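Local structure of KaiC-like domain-containing protein (Pyrococcus horikoshii, 3BS4) at residues Y40-K45 and F144-S149; K47-V52 and E137-Y142. The protein is of unknown function but contains a KaiC-like domain, consistent with kinship to RecA-type nucleotide-binding proteins, and binds an unidentified peptide in the crystal. All coordinates share one frame; numbering follows the deposited sequence. Where two conformers were deposited one is given.

From the N terminus the chain runs through strand 22-27 into helix 34-47, whose residues 40-45 supply the first half of contact 1. After the helix ends at Lys47, a short turn leads into strand 51-56; residues 47-52 are the first half of contact 2. The chain next makes a long excursion through several helices and strand 84-87 before returning along residues 137-142, which close the loop of contact 2. Only then do residues 144-149 close contact 1, so contact 2 is nested inside it. Contact 2 zips two neighbouring parallel strands together, and contact 1 lays the helix against their sheet. The two meet where Leu42 and Phe144 both pack on Val52.

Contact 1 (Y40-K45 and F144-S149); sequences YILSRK and FAISMS
A chi1 of 171° sets CG of Leu42 anti to the backbone nitrogen, while Phe144, with chi1 at -67°, holds its ring anti to the carbonyl carbon. The two side chains, which leave helix and strand toward each other, therefore meet in a CH-pi contact. Leu42 CD1 sits over one face of the Phe144 ring, 3.8 Å from the centroid, and is displaced toward the rim, reaching 3.5 Å from CE2. The far end of the ring presses against the helix backbone, with CZ 3.6 Å from CA of Leu42. Ile41 CG2 and Lys45 CG come to its edge near CE1 and CZ, the former 4.4 Å from CE1. A flat aromatic suits this place: it slips beneath a branched leucine and still reaches the helix. Lys45 lends its aliphatic stem, while its ammonium goes on to a salt bridge with Glu6. Replacing Phe144 by an alanine would probably leave Leu42 CD1 without the face it rests on and open a gap between helix and sheet. Within the sheet, Phe144 stacks on Phe186 of strand 184-190 and bonds through its backbone to Gly53 and Phe55 of strand 51-56. Helix 34-47 links strands 22-27 and 51-56 and covers the parallel part of the mixed sheet, alpha/beta layering consistent with a RecA-type domain; Leu42 packs on Val52 and Met54. Strand 141-146 ends at Ile146, before a cis peptide bond.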
ATOM      1  N   TYR A  40       2.399  -2.436  -9.958  1.00 18.26           N
ATOM      2  CA  TYR A  40       1.516  -2.681 -11.090  1.00 18.95           C
ATOM      3  C   TYR A  40       0.053  -2.410 -10.744  1.00 18.99           C
ATOM      4  O   TYR A  40      -0.635  -1.683 -11.460  1.00 18.96           O
ATOM      5  CB  TYR A  40       1.706  -4.107 -11.600  1.00 19.01           C
ATOM      6  CG  TYR A  40       0.795  -4.432 -12.751  1.00 20.69           C
ATOM      7  CD1 TYR A  40       1.107  -4.009 -14.043  1.00 22.09           C
ATOM      8  CD2 TYR A  40      -0.397  -5.138 -12.539  1.00 21.06           C
ATOM      9  CE1 TYR A  40       0.260  -4.294 -15.102  1.00 23.69           C
ATOM     10  CE2 TYR A  40      -1.259  -5.435 -13.607  1.00 22.66           C
ATOM     11  CZ  TYR A  40      -0.910  -5.000 -14.881  1.00 22.82           C
ATOM     12  OH  TYR A  40      -1.757  -5.272 -15.938  1.00 25.28           O
ATOM     13  N   ILE A  41      -0.413  -2.982  -9.639  1.00 18.08           N
ATOM     14  CA  ILE A  41      -1.779  -2.763  -9.174  1.00 18.20           C
ATOM     15  C   ILE A  41      -2.063  -1.271  -8.982  1.00 18.89           C
ATOM     16  O   ILE A  41      -3.083  -0.758  -9.457  1.00 19.31           O
ATOM     17  CB  ILE A  41      -2.052  -3.564  -7.890  1.00 19.15           C
ATOM     18  CG1 ILE A  41      -1.978  -5.067  -8.198  1.00 19.47           C
ATOM     19  CG2 ILE A  41      -3.418  -3.198  -7.291  1.00 18.01           C
ATOM     20  CD1 ILE A  41      -2.086  -5.961  -6.976  1.00 21.09           C
ATOM     21  N   LEU A  42      -1.152  -0.585  -8.295  1.00 17.91           N
ATOM     22  CA  LEU A  42      -1.263   0.857  -8.072  1.00 19.34           C
ATOM     23  C   LEU A  42      -1.397   1.619  -9.400  1.00 18.66           C
ATOM     24  O   LEU A  42      -2.297   2.466  -9.563  1.00 19.30           O
ATOM     25  CB  LEU A  42      -0.015   1.345  -7.318  1.00 18.70           C
ATOM     26  CG  LEU A  42       0.246   2.844  -7.113  1.00 21.81           C
ATOM     27  CD1 LEU A  42      -0.954   3.522  -6.545  1.00 23.70           C
ATOM     28  CD2 LEU A  42       1.447   3.033  -6.183  1.00 21.23           C
ATOM     29  N   SER A  43      -0.522   1.298 -10.354  1.00 19.36           N
ATOM     30  CA  SER A  43      -0.557   1.970 -11.649  1.00 20.27           C
ATOM     31  C   SER A  43      -1.910   1.745 -12.341  1.00 20.54           C
ATOM     32  O   SER A  43      -2.443   2.660 -12.986  1.00 21.38           O
ATOM     33  CB  SER A  43       0.601   1.509 -12.538  1.00 20.46           C
ATOM     34  OG  SER A  43       0.388   0.203 -13.040  1.00 22.08           O
ATOM     35  N   ARG A  44      -2.483   0.555 -12.190  1.00 20.62           N
ATOM     36  CA  ARG A  44      -3.764   0.246 -12.834  1.00 21.85           C
ATOM     37  C   ARG A  44      -4.920   0.995 -12.184  1.00 21.45           C
ATOM     38  O   ARG A  44      -5.834   1.428 -12.879  1.00 22.55           O
ATOM     39  CB  ARG A  44      -4.038  -1.258 -12.826  1.00 22.53           C
ATOM     40  CG  ARG A  44      -3.103  -2.052 -13.725  1.00 25.75           C
ATOM     41  CD  ARG A  44      -3.737  -2.292 -15.083  1.00 33.72           C
ATOM     42  NE  ARG A  44      -4.998  -3.024 -14.940  1.00 38.03           N
ATOM     43  CZ  ARG A  44      -5.614  -3.676 -15.924  1.00 41.34           C
ATOM     44  NH1 ARG A  44      -5.086  -3.709 -17.142  1.00 42.40           N
ATOM     45  NH2 ARG A  44      -6.757  -4.309 -15.686  1.00 42.84           N
ATOM     46  N   LYS A  45      -4.875   1.162 -10.861  1.00 21.13           N
ATOM     47  CA  LYS A  45      -5.943   1.892 -10.172  1.00 20.52           C
ATOM     48  C   LYS A  45      -5.904   3.373 -10.554  1.00 21.10           C
ATOM     49  O   LYS A  45      -6.959   4.003 -10.726  1.00 21.87           O
ATOM     50  CB  LYS A  45      -5.862   1.713  -8.646  1.00 20.36           C
ATOM     51  CG  LYS A  45      -6.010   0.267  -8.188  1.00 20.48           C
ATOM     52  CD  LYS A  45      -7.317  -0.332  -8.673  1.00 22.02           C
ATOM     53  CE  LYS A  45      -7.652  -1.650  -7.991  1.00 24.77           C
ATOM     54  NZ  LYS A  45      -8.868  -2.273  -8.605  1.00 24.59           N
ATOM     55  N   PHE A 144      -2.256   3.054  -0.400  1.00 14.15           N
ATOM     56  CA  PHE A 144      -1.068   2.189  -0.493  1.00 14.12           C
ATOM     57  C   PHE A 144      -0.051   2.655   0.512  1.00 14.77           C
ATOM     58  O   PHE A 144       0.254   3.852   0.533  1.00 15.12           O
ATOM     59  CB  PHE A 144      -0.463   2.275  -1.895  1.00 15.44           C
ATOM     60  CG  PHE A 144      -1.347   1.683  -2.960  1.00 15.38           C
ATOM     61  CD1 PHE A 144      -1.128   0.389  -3.410  1.00 16.85           C
ATOM     62  CD2 PHE A 144      -2.419   2.406  -3.491  1.00 16.43           C
ATOM     63  CE1 PHE A 144      -1.954  -0.188  -4.373  1.00 17.89           C
ATOM     64  CE2 PHE A 144      -3.259   1.832  -4.466  1.00 16.79           C
ATOM     65  CZ  PHE A 144      -3.021   0.537  -4.904  1.00 17.89           C
ATOM     66  N   ALA A 145       0.461   1.750   1.354  1.00 13.67           N
ATOM     67  CA  ALA A 145       1.547   2.109   2.297  1.00 13.98           C
ATOM     68  C   ALA A 145       2.828   1.371   1.901  1.00 14.20           C
ATOM     69  O   ALA A 145       2.893   0.134   2.011  1.00 15.18           O
ATOM     70  CB  ALA A 145       1.158   1.757   3.747  1.00 13.99           C
ATOM     71  N   ILE A 146       3.811   2.154   1.438  1.00 14.66           N
ATOM     72  CA  ILE A 146       5.022   1.611   0.847  0.50 14.55           C
ATOM     73  C   ILE A 146       6.239   2.136   1.615  1.00 14.05           C
ATOM     74  O   ILE A 146       6.700   3.251   1.379  1.00 13.68           O
ATOM     75  CB  ILE A 146       5.154   1.969  -0.655  0.50 14.89           C
ATOM     76  CG1 ILE A 146       3.851   1.656  -1.415  0.50 15.85           C
ATOM     77  CG2 ILE A 146       6.344   1.229  -1.262  0.50 15.23           C
ATOM     78  CD1 ILE A 146       3.773   2.238  -2.819  0.50 15.33           C
ATOM     79  N   SER A 147       6.744   1.358   2.573  1.00 13.96           N
ATOM     80  CA  SER A 147       6.228   0.079   3.022  1.00 13.70           C
ATOM     81  C   SER A 147       6.246  -0.010   4.524  1.00 14.23           C
ATOM     82  O   SER A 147       6.907   0.805   5.189  1.00 14.72           O
ATOM     83  CB  SER A 147       7.262  -0.999   2.616  1.00 14.58           C
ATOM     84  OG  SER A 147       7.446  -1.006   1.203  1.00 16.79           O
ATOM     85  N   MET A 148       5.449  -0.893   5.106  1.00 14.52           N
ATOM     86  CA  MET A 148       5.014  -0.736   6.480  1.00 14.94           C
ATOM     87  C   MET A 148       6.295  -1.240   7.225  1.00 15.18           C
ATOM     88  O   MET A 148       6.577  -0.869   8.376  1.00 15.13           O
ATOM     89  CB  MET A 148       3.870  -1.693   6.796  1.00 14.66           C
ATOM     90  CG  MET A 148       2.512  -1.194   6.295  1.00 15.79           C
ATOM     91  SD  MET A 148       1.981   0.356   7.080  1.00  6.98           S
ATOM     92  CE  MET A 148       1.679  -0.287   8.762  1.00 16.30           C
ATOM     93  N   SER A 149       7.102  -2.076   6.555  1.00 15.66           N
ATOM     94  CA  SER A 149       8.384  -2.539   7.105  1.00 16.00           C
ATOM     95  C   SER A 149       9.369  -1.382   7.337  1.00 16.05           C
ATOM     96  O   SER A 149      10.299  -1.491   8.150  1.00 17.10           O
ATOM     97  CB  SER A 149       8.997  -3.635   6.190  1.00 15.62           C
ATOM     98  OG  SER A 149       8.977  -3.221   4.826  1.00 15.33           O
TER

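Contact 2 (K47-V52 and E137-Y142); sequences KSDNLV and EGRELY
Asn50 meets the Tyr142 ring at its edge, with CG 3.8 Å from CE2 and the amide turned 82° from the ring plane. A water also lies at the ring's edge, 2.6 Å from Tyr142 OH; that hydroxyl is also bonded to Lys45 NZ. The guanidinium of Arg139 likewise takes its partner at the edge: Asp49 OD2 forms a salt bridge with Arg139 NH2 (2.9 Å), met on its syn side but somewhat out of the carboxylate plane, which is turned 80° from the guanidinium. NE adds weak bonds to OD2 and to Asp49 O. The other carboxylate oxygen, OD1, forms a salt bridge with Arg83, so the one acid serves two arginines, one at each oxygen. Asp49 is the C' residue of the Schellman motif that ends helix 34-47; its positive phi costs aspartate less than most non-glycine residues, though asparagine takes it more readily. Its chi1 of -161° carries CG away from the backbone nitrogen and out to Arg139. Beyond this cap, strands 51-56 and 141-146 run parallel as neighbours in the central sheet. Leu51 straddles Leu141, its bridge partner, in the regular parallel pattern: its N donates to Glu140 O (2.9 Å) and its O accepts from Tyr142 N. One residue earlier, Asn50 OD1 imitates a backbone carbonyl by accepting from Glu140 N at 3.1 Å, a task suited to an amide. Val52 and Tyr142 lie on one face, where Val52 packs on Leu46. On the other, Leu51 CB touches Leu141 CD1 at 3.8 Å, and both leucines pack on Trp130 of helix 115-132.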
ATOM      1  N   LYS A  47      -4.597   4.561 -13.448  1.00 22.59           N
ATOM      2  CA  LYS A  47      -4.914   4.694 -14.884  1.00 23.56           C
ATOM      3  C   LYS A  47      -6.398   4.517 -15.157  1.00 23.93           C
ATOM      4  O   LYS A  47      -6.891   4.950 -16.206  1.00 25.08           O
ATOM      5  CB  LYS A  47      -4.110   3.698 -15.729  1.00 23.72           C
ATOM      6  CG  LYS A  47      -2.691   4.096 -15.932  1.00 24.34           C
ATOM      7  CD  LYS A  47      -1.935   2.947 -16.582  1.00 27.73           C
ATOM      8  CE  LYS A  47      -0.517   3.313 -16.876  1.00 28.51           C
ATOM      9  NZ  LYS A  47       0.221   2.127 -17.403  1.00 30.84           N
ATOM     10  N   SER A  48      -7.108   3.891 -14.221  1.00 23.71           N
ATOM     11  CA  SER A  48      -8.549   3.692 -14.327  0.50 23.97           C
ATOM     12  C   SER A  48      -9.346   4.820 -13.656  1.00 23.61           C
ATOM     13  O   SER A  48     -10.544   4.674 -13.378  1.00 24.37           O
ATOM     14  CB  SER A  48      -8.934   2.329 -13.748  0.50 23.86           C
ATOM     15  OG  SER A  48      -8.329   1.293 -14.492  0.50 24.24           O
ATOM     16  N   ASP A  49      -8.672   5.936 -13.391  1.00 23.64           N
ATOM     17  CA  ASP A  49      -9.280   7.167 -12.858  1.00 23.86           C
ATOM     18  C   ASP A  49      -9.900   7.027 -11.465  1.00 23.36           C
ATOM     19  O   ASP A  49     -10.945   7.597 -11.182  1.00 24.77           O
ATOM     20  CB  ASP A  49     -10.307   7.751 -13.853  1.00 24.57           C
ATOM     21  CG  ASP A  49     -10.618   9.218 -13.591  1.00 25.97           C
ATOM     22  OD1 ASP A  49      -9.672  10.012 -13.397  1.00 30.03           O
ATOM     23  OD2 ASP A  49     -11.814   9.585 -13.603  1.00 27.99           O
ATOM     24  N   ASN A  50      -9.260   6.250 -10.594  1.00 21.99           N
ATOM     25  CA  ASN A  50      -9.693   6.170  -9.202  1.00 20.68           C
ATOM     26  C   ASN A  50      -8.910   7.157  -8.363  1.00 19.86           C
ATOM     27  O   ASN A  50      -7.970   7.768  -8.857  1.00 21.55           O
ATOM     28  CB  ASN A  50      -9.493   4.739  -8.688  1.00 20.86           C
ATOM     29  CG  ASN A  50     -10.440   3.777  -9.349  1.00 22.52           C
ATOM     30  OD1 ASN A  50     -11.643   3.847  -9.134  1.00 25.15           O
ATOM     31  ND2 ASN A  50      -9.906   2.887 -10.186  1.00 26.14           N
ATOM     32  N   LEU A  51      -9.308   7.323  -7.105  1.00 18.67           N
ATOM     33  CA  LEU A  51      -8.551   8.165  -6.188  1.00 18.19           C
ATOM     34  C   LEU A  51      -7.561   7.298  -5.425  1.00 18.23           C
ATOM     35  O   LEU A  51      -7.908   6.195  -5.026  1.00 17.91           O
ATOM     36  CB  LEU A  51      -9.485   8.857  -5.213  1.00 18.42           C
ATOM     37  CG  LEU A  51     -10.561   9.748  -5.858  1.00 18.32           C
ATOM     38  CD1 LEU A  51     -11.401  10.353  -4.759  1.00 19.81           C
ATOM     39  CD2 LEU A  51      -9.965  10.816  -6.770  1.00 22.07           C
ATOM     40  N   VAL A  52      -6.342   7.793  -5.251  1.00 17.91           N
ATOM     41  CA  VAL A  52      -5.308   6.996  -4.594  1.00 17.59           C
ATOM     42  C   VAL A  52      -4.595   7.870  -3.592  1.00 17.93           C
ATOM     43  O   VAL A  52      -4.208   8.991  -3.917  1.00 17.98           O
ATOM     44  CB  VAL A  52      -4.325   6.437  -5.635  1.00 17.66           C
ATOM     45  CG1 VAL A  52      -3.126   5.755  -4.954  1.00 20.39           C
ATOM     46  CG2 VAL A  52      -5.048   5.454  -6.580  1.00 17.81           C
ATOM     47  N   GLU A 137     -17.436  10.751  -6.286  1.00 24.08           N
ATOM     48  CA  GLU A 137     -18.532  10.285  -7.127  1.00 25.81           C
ATOM     49  C   GLU A 137     -18.049   9.463  -8.316  1.00 24.66           C
ATOM     50  O   GLU A 137     -17.275   9.946  -9.127  1.00 24.99           O
ATOM     51  CB  GLU A 137     -19.354  11.484  -7.599  1.00 27.15           C
ATOM     52  CG  GLU A 137     -20.233  11.211  -8.820  1.00 32.19           C
ATOM     53  CD  GLU A 137     -21.363  10.244  -8.529  1.00 38.18           C
ATOM     54  OE1 GLU A 137     -22.001  10.373  -7.455  1.00 41.05           O
ATOM     55  OE2 GLU A 137     -21.614   9.356  -9.383  1.00 42.04           O
ATOM     56  N   GLY A 138     -18.505   8.211  -8.388  1.00 25.07           N
ATOM     57  CA  GLY A 138     -18.176   7.310  -9.494  1.00 24.93           C
ATOM     58  C   GLY A 138     -16.764   6.744  -9.442  1.00 25.13           C
ATOM     59  O   GLY A 138     -16.318   6.094 -10.388  1.00 26.61           O
ATOM     60  N   ARG A 139     -16.070   6.995  -8.331  1.00 24.04           N
ATOM     61  CA  ARG A 139     -14.696   6.525  -8.144  1.00 23.76           C
ATOM     62  C   ARG A 139     -14.581   5.653  -6.917  1.00 23.13           C
ATOM     63  O   ARG A 139     -15.428   5.693  -6.021  1.00 23.95           O
ATOM     64  CB  ARG A 139     -13.723   7.699  -8.012  1.00 23.23           C
ATOM     65  CG  ARG A 139     -13.507   8.407  -9.308  1.00 24.27           C
ATOM     66  CD  ARG A 139     -12.455   9.487  -9.214  1.00 23.44           C
ATOM     67  NE  ARG A 139     -12.354  10.157 -10.504  1.00 23.38           N
ATOM     68  CZ  ARG A 139     -13.117  11.184 -10.867  1.00 25.49           C
ATOM     69  NH1 ARG A 139     -13.997  11.694 -10.012  1.00 24.15           N
ATOM     70  NH2 ARG A 139     -12.984  11.710 -12.088  1.00 26.24           N
ATOM     71  N   GLU A 140     -13.544   4.817  -6.917  1.00 22.22           N
ATOM     72  CA  GLU A 140     -13.123   4.124  -5.711  1.00 22.14           C
ATOM     73  C   GLU A 140     -11.889   4.817  -5.135  1.00 20.38           C
ATOM     74  O   GLU A 140     -11.106   5.417  -5.872  1.00 20.05           O
ATOM     75  CB  GLU A 140     -12.829   2.651  -6.006  1.00 22.38           C
ATOM     76  CG  GLU A 140     -14.075   1.811  -6.244  1.00 26.10           C
ATOM     77  CD  GLU A 140     -14.993   1.727  -5.036  1.00 29.13           C
ATOM     78  OE1 GLU A 140     -14.519   1.838  -3.877  1.00 30.83           O
ATOM     79  OE2 GLU A 140     -16.216   1.539  -5.244  1.00 31.67           O
ATOM     80  N   LEU A 141     -11.747   4.739  -3.808  1.00 20.54           N
ATOM     81  CA  LEU A 141     -10.568   5.249  -3.110  1.00 19.99           C
ATOM     82  C   LEU A 141      -9.697   4.082  -2.674  1.00 18.53           C
ATOM     83  O   LEU A 141     -10.179   3.120  -2.062  1.00 18.12           O
ATOM     84  CB  LEU A 141     -10.958   6.080  -1.882  1.00 20.40           C
ATOM     85  CG  LEU A 141      -9.829   6.590  -0.975  1.00 21.18           C
ATOM     86  CD1 LEU A 141      -8.869   7.537  -1.707  1.00 22.05           C
ATOM     87  CD2 LEU A 141     -10.410   7.250   0.284  1.00 21.70           C
ATOM     88  N   TYR A 142      -8.419   4.176  -3.009  1.00 17.70           N
ATOM     89  CA  TYR A 142      -7.458   3.152  -2.600  1.00 18.18           C
ATOM     90  C   TYR A 142      -6.349   3.815  -1.822  1.00 17.77           C
ATOM     91  O   TYR A 142      -5.984   4.941  -2.130  1.00 18.82           O
ATOM     92  CB  TYR A 142      -6.850   2.474  -3.822  1.00 18.74           C
ATOM     93  CG  TYR A 142      -7.856   1.680  -4.600  1.00 18.87           C
ATOM     94  CD1 TYR A 142      -8.183   0.381  -4.220  1.00 17.94           C
ATOM     95  CD2 TYR A 142      -8.499   2.231  -5.718  1.00 18.92           C
ATOM     96  CE1 TYR A 142      -9.130  -0.366  -4.944  1.00 18.30           C
ATOM     97  CE2 TYR A 142      -9.442   1.500  -6.427  1.00 18.59           C
ATOM     98  CZ  TYR A 142      -9.748   0.210  -6.047  1.00 19.14           C
ATOM     99  OH  TYR A 142     -10.668  -0.523  -6.770  1.00 21.91           O
TER
HETATM  100  O   HOH W   1     -12.084   0.432  -8.793  1.00 36.19           O